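Side-chain contacts in MmeI (Methylophilus methylotrophus, PDB 5HR4), which is a Type IIL restriction-modification enzyme that binds DNA and probably methylates adenine bases in it with S-adenosyl-L-methionine as donor: residues Arg289-Pro292 against Ala293-Gly296; Asn614-Pro617 against Tyr618-Gly622. One frame throughout, in Å; residues are numbered along the deposited sequence.

Interaction 1 (Arg289-Pro292 against Ala293-Gly296); sequences RISP and AIFG
I290 packs on I294 and F295 at the N-terminal end of helix 292-301, where S291 is the N-cap residue. The chain enters the helix through P292.

The apolar part rests on I290. Its CG1 lies over one face of the F295 ring, 3.9 Å from the ring centroid and 28° off the normal, a CH-pi contact. CD1 reaches the far rim of the ring, 3.6 Å from F295 CZ. CG1 stands anti to the backbone N of I290 (chi1 178°), which carries this arm of the side chain to the ring. The same CG1 also meets I294 CB at 3.7 Å. Side chains I290 and F295 run at about a right angle to each other.

The polar part is backbone. F295 N donates to S291 O at 3.0 Å, and I294 N makes only a weak bond to the same oxygen. G296 N bonds to P292 O at 2.7 Å. These bonds close the first turn of the helix.

F295 also touches I421, A425 and L428 of helix 416-440, and P292 rests on N368 and I372 of helix 368-388. G296 lies near the bound sinefungin, so this helix start borders what is probably the methyl-donor pocket.

The S291 hydroxyl makes no capping bond; across the contact its OG meets I294 CG1 at 3.9 Å.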
loop_
_atom_site.group_PDB
_atom_site.type_symbol
_atom_site.label_atom_id
_atom_site.label_comp_id
_atom_site.label_asym_id
_atom_site.label_seq_id
_atom_site.Cartn_x
_atom_site.Cartn_y
_atom_site.Cartn_z
ATOM N N ARG A 289 13.870 9.180 -23.482
ATOM C CA ARG A 289 12.693 9.547 -22.689
ATOM C C ARG A 289 12.453 8.457 -21.646
ATOM O O ARG A 289 11.491 7.691 -21.709
ATOM C CB ARG A 289 11.467 9.737 -23.589
ATOM C CG ARG A 289 11.611 10.755 -24.700
ATOM C CD ARG A 289 11.393 12.167 -24.187
ATOM N NE ARG A 289 11.429 13.153 -25.268
ATOM C CZ ARG A 289 11.634 14.456 -25.093
ATOM N NH1 ARG A 289 11.825 14.940 -23.874
ATOM N NH2 ARG A 289 11.664 15.277 -26.137
ATOM N N ILE A 290 13.356 8.381 -20.679
ATOM C CA ILE A 290 13.267 7.394 -19.610
ATOM C C ILE A 290 12.525 8.031 -18.447
ATOM O O ILE A 290 12.781 9.183 -18.088
ATOM C CB ILE A 290 14.658 6.883 -19.181
ATOM C CG1 ILE A 290 14.522 5.891 -18.018
ATOM C CG2 ILE A 290 15.599 8.039 -18.798
ATOM C CD1 ILE A 290 15.766 5.047 -17.750
ATOM N N SER A 291 11.610 7.282 -17.850
ATOM C CA SER A 291 10.681 7.857 -16.894
ATOM C C SER A 291 10.517 6.970 -15.669
ATOM O O SER A 291 10.931 5.803 -15.684
ATOM C CB SER A 291 9.338 8.050 -17.581
ATOM O OG SER A 291 9.126 6.950 -18.444
ATOM N N PRO A 292 9.911 7.497 -14.583
ATOM C CA PRO A 292 9.592 6.667 -13.413
ATOM C C PRO A 292 9.136 5.254 -13.719
ATOM O O PRO A 292 9.613 4.299 -13.087
ATOM C CB PRO A 292 8.468 7.455 -12.744
ATOM C CG PRO A 292 8.850 8.869 -13.008
ATOM C CD PRO A 292 9.497 8.899 -14.373
ATOM N N ALA A 293 8.204 5.110 -14.667
ATOM C CA ALA A 293 7.746 3.774 -15.043
ATOM C C ALA A 293 8.920 2.880 -15.417
ATOM O O ALA A 293 8.976 1.717 -15.006
ATOM C CB ALA A 293 6.736 3.852 -16.192
ATOM N N ILE A 294 9.887 3.409 -16.169
ATOM C CA ILE A 294 11.072 2.615 -16.475
ATOM C C ILE A 294 11.851 2.299 -15.203
ATOM O O ILE A 294 12.179 1.141 -14.931
ATOM C CB ILE A 294 11.965 3.325 -17.501
ATOM C CG1 ILE A 294 11.176 3.609 -18.769
ATOM C CG2 ILE A 294 13.179 2.449 -17.791
ATOM C CD1 ILE A 294 10.503 2.420 -19.324
ATOM N N PHE A 295 12.155 3.323 -14.404
ATOM C CA PHE A 295 12.966 3.097 -13.211
ATOM C C PHE A 295 12.291 2.124 -12.259
ATOM O O PHE A 295 12.962 1.313 -11.614
ATOM C CB PHE A 295 13.260 4.421 -12.511
ATOM C CG PHE A 295 14.071 5.373 -13.340
ATOM C CD1 PHE A 295 15.418 5.135 -13.572
ATOM C CD2 PHE A 295 13.487 6.509 -13.883
ATOM C CE1 PHE A 295 16.164 6.016 -14.330
ATOM C CE2 PHE A 295 14.225 7.391 -14.650
ATOM C CZ PHE A 295 15.559 7.152 -14.876
ATOM N N GLY A 296 10.965 2.151 -12.197
ATOM C CA GLY A 296 10.238 1.295 -11.283
ATOM C C GLY A 296 10.136 -0.130 -11.771
ATOM O O GLY A 296 10.247 -1.073 -10.980
#

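Interaction 2 (Asn614-Pro617 against Tyr618-Gly622)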
loop_
_atom_site.group_PDB
_atom_site.type_symbol
_atom_site.label_atom_id
_atom_site.label_comp_id
_atom_site.label_asym_id
_atom_site.label_seq_id
_atom_site.Cartn_x
_atom_site.Cartn_y
_atom_site.Cartn_z
ATOM N N ASN A 614 -12.194 19.340 10.124
ATOM C CA ASN A 614 -11.120 18.598 10.767
ATOM C C ASN A 614 -10.870 17.323 9.980
ATOM O O ASN A 614 -11.755 16.828 9.283
ATOM C CB ASN A 614 -11.460 18.267 12.216
ATOM C CG ASN A 614 -10.369 17.481 12.896
ATOM O OD1 ASN A 614 -9.179 17.763 12.713
ATOM N ND2 ASN A 614 -10.764 16.464 13.669
ATOM N N ILE A 615 -9.652 16.790 10.077
ATOM C CA ILE A 615 -9.356 15.489 9.491
ATOM C C ILE A 615 -9.120 14.481 10.609
ATOM O O ILE A 615 -8.187 14.628 11.410
ATOM C CB ILE A 615 -8.177 15.540 8.515
ATOM C CG1 ILE A 615 -8.435 16.615 7.466
ATOM C CG2 ILE A 615 -8.058 14.202 7.813
ATOM C CD1 ILE A 615 -7.506 16.540 6.285
ATOM N N ASN A 616 -9.990 13.466 10.649
ATOM C CA ASN A 616 -9.987 12.378 11.623
ATOM C C ASN A 616 -8.755 11.505 11.507
ATOM O O ASN A 616 -8.145 11.408 10.444
ATOM C CB ASN A 616 -11.186 11.457 11.401
ATOM C CG ASN A 616 -12.279 11.711 12.368
ATOM O OD1 ASN A 616 -13.441 11.382 12.117
ATOM N ND2 ASN A 616 -11.927 12.323 13.495
ATOM N N PRO A 617 -8.417 10.793 12.571
ATOM C CA PRO A 617 -7.552 9.609 12.399
ATOM C C PRO A 617 -8.149 8.568 11.449
ATOM O O PRO A 617 -7.397 7.803 10.834
ATOM C CB PRO A 617 -7.387 9.074 13.830
ATOM C CG PRO A 617 -8.410 9.824 14.677
ATOM C CD PRO A 617 -8.686 11.117 13.980
ATOM N N TYR A 618 -9.476 8.531 11.289
ATOM C CA TYR A 618 -10.122 7.765 10.227
ATOM C C TYR A 618 -10.136 8.495 8.875
ATOM O O TYR A 618 -10.678 7.948 7.899
ATOM C CB TYR A 618 -11.566 7.434 10.616
ATOM C CG TYR A 618 -11.766 6.723 11.930
ATOM C CD1 TYR A 618 -11.965 7.430 13.106
ATOM C CD2 TYR A 618 -11.783 5.326 11.989
ATOM C CE1 TYR A 618 -12.175 6.762 14.307
ATOM C CE2 TYR A 618 -11.976 4.661 13.172
ATOM C CZ TYR A 618 -12.178 5.378 14.329
ATOM O OH TYR A 618 -12.377 4.703 15.521
ATOM N N LEU A 619 -9.556 9.705 8.801
ATOM C CA LEU A 619 -9.586 10.580 7.621
ATOM C C LEU A 619 -10.989 11.072 7.300
ATOM O O LEU A 619 -11.328 11.260 6.131
ATOM C CB LEU A 619 -8.987 9.915 6.384
ATOM C CG LEU A 619 -7.631 9.252 6.564
ATOM C CD1 LEU A 619 -7.168 8.682 5.240
ATOM C CD2 LEU A 619 -6.672 10.282 7.087
ATOM N N ARG A 620 -11.816 11.288 8.315
ATOM C CA ARG A 620 -13.136 11.867 8.124
ATOM C C ARG A 620 -13.197 13.283 8.690
ATOM O O ARG A 620 -12.394 13.686 9.539
ATOM C CB ARG A 620 -14.217 11.015 8.794
ATOM C CG ARG A 620 -14.525 9.706 8.096
ATOM C CD ARG A 620 -15.694 9.026 8.792
ATOM N NE ARG A 620 -15.343 8.698 10.169
ATOM C CZ ARG A 620 -15.073 7.469 10.598
ATOM N NH1 ARG A 620 -15.142 6.437 9.763
ATOM N NH2 ARG A 620 -14.758 7.268 11.869
ATOM N N ASP A 621 -14.184 14.039 8.229
ATOM C CA ASP A 621 -14.435 15.346 8.818
ATOM C C ASP A 621 -15.300 15.129 10.053
ATOM O O ASP A 621 -16.522 15.010 9.966
ATOM C CB ASP A 621 -15.095 16.278 7.818
ATOM C CG ASP A 621 -15.121 17.708 8.303
ATOM O OD1 ASP A 621 -14.734 17.915 9.480
ATOM O OD2 ASP A 621 -15.530 18.607 7.514
ATOM N N GLY A 622 -14.667 15.045 11.210
ATOM C CA GLY A 622 -15.418 14.893 12.432
ATOM C C GLY A 622 -14.534 15.013 13.648
ATOM O O GLY A 622 -13.415 15.528 13.574
#
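N616 and R620 face each other across a tight reversal of the chain. Residues N616 to L619 form a type I turn, and L619 has left-handed backbone angles (66°, 34°). L619 N bonds to N616 O, and N616 N bonds to R620 O at 2.7 Å. The pattern is that of a type I turn with a G1 bulge, as in 3:5 hairpins, though neither arm is a regular strand.

The N616 and R620 side chains cross obliquely. N616 OD1 lies 3.4 Å from R620 CB. The N616 amide and R620 guanidinium planes are 87° apart. R620 bends at chi3, and this brings NH2 over one face of the Y618 ring, offset toward its rim. R620 NH1 is held by N800 O, and Y618 OH by A627 N. On the other side of the turn, I615 CG2 meets L619 CD2 at 4.2 Å.

At the open end, N614 and D621 each send a side chain across. N614 ND2 gives a bond to G622 O at 2.8 Å, with the oxygen close to the amide plane of N614. N614 N donates to D621 OD1 at 3.0 Å, meeting it from above the carboxylate plane.

D621 OD2 also accepts from K613 N, and N614 ND2 also bonds to D624 OD1. One carboxylate thus takes two successive backbone N-H groups, which probably suits its ionised form and holds the two arms of the loop together beyond the turn.

Interaction 1 comes first along the chain and interaction 2 follows some 320 residues later. Their centres are 35 Å apart and their nearest atoms about 24 Å, so they do not touch. Both border the part of the fold built round the mixed nine-stranded sheet. Residues 289-296 lie against its helices. Residues 614-622 follow 608-612, an outermost strand of that sheet, and lean on strands 560-569 and 595-599 and on helix 544-556. The chain then runs on to strand 641-642 of another sheet. One contact thus lies by the sinefungin site, probably the methyl-donor pocket, and the other where the chain leaves the sheet.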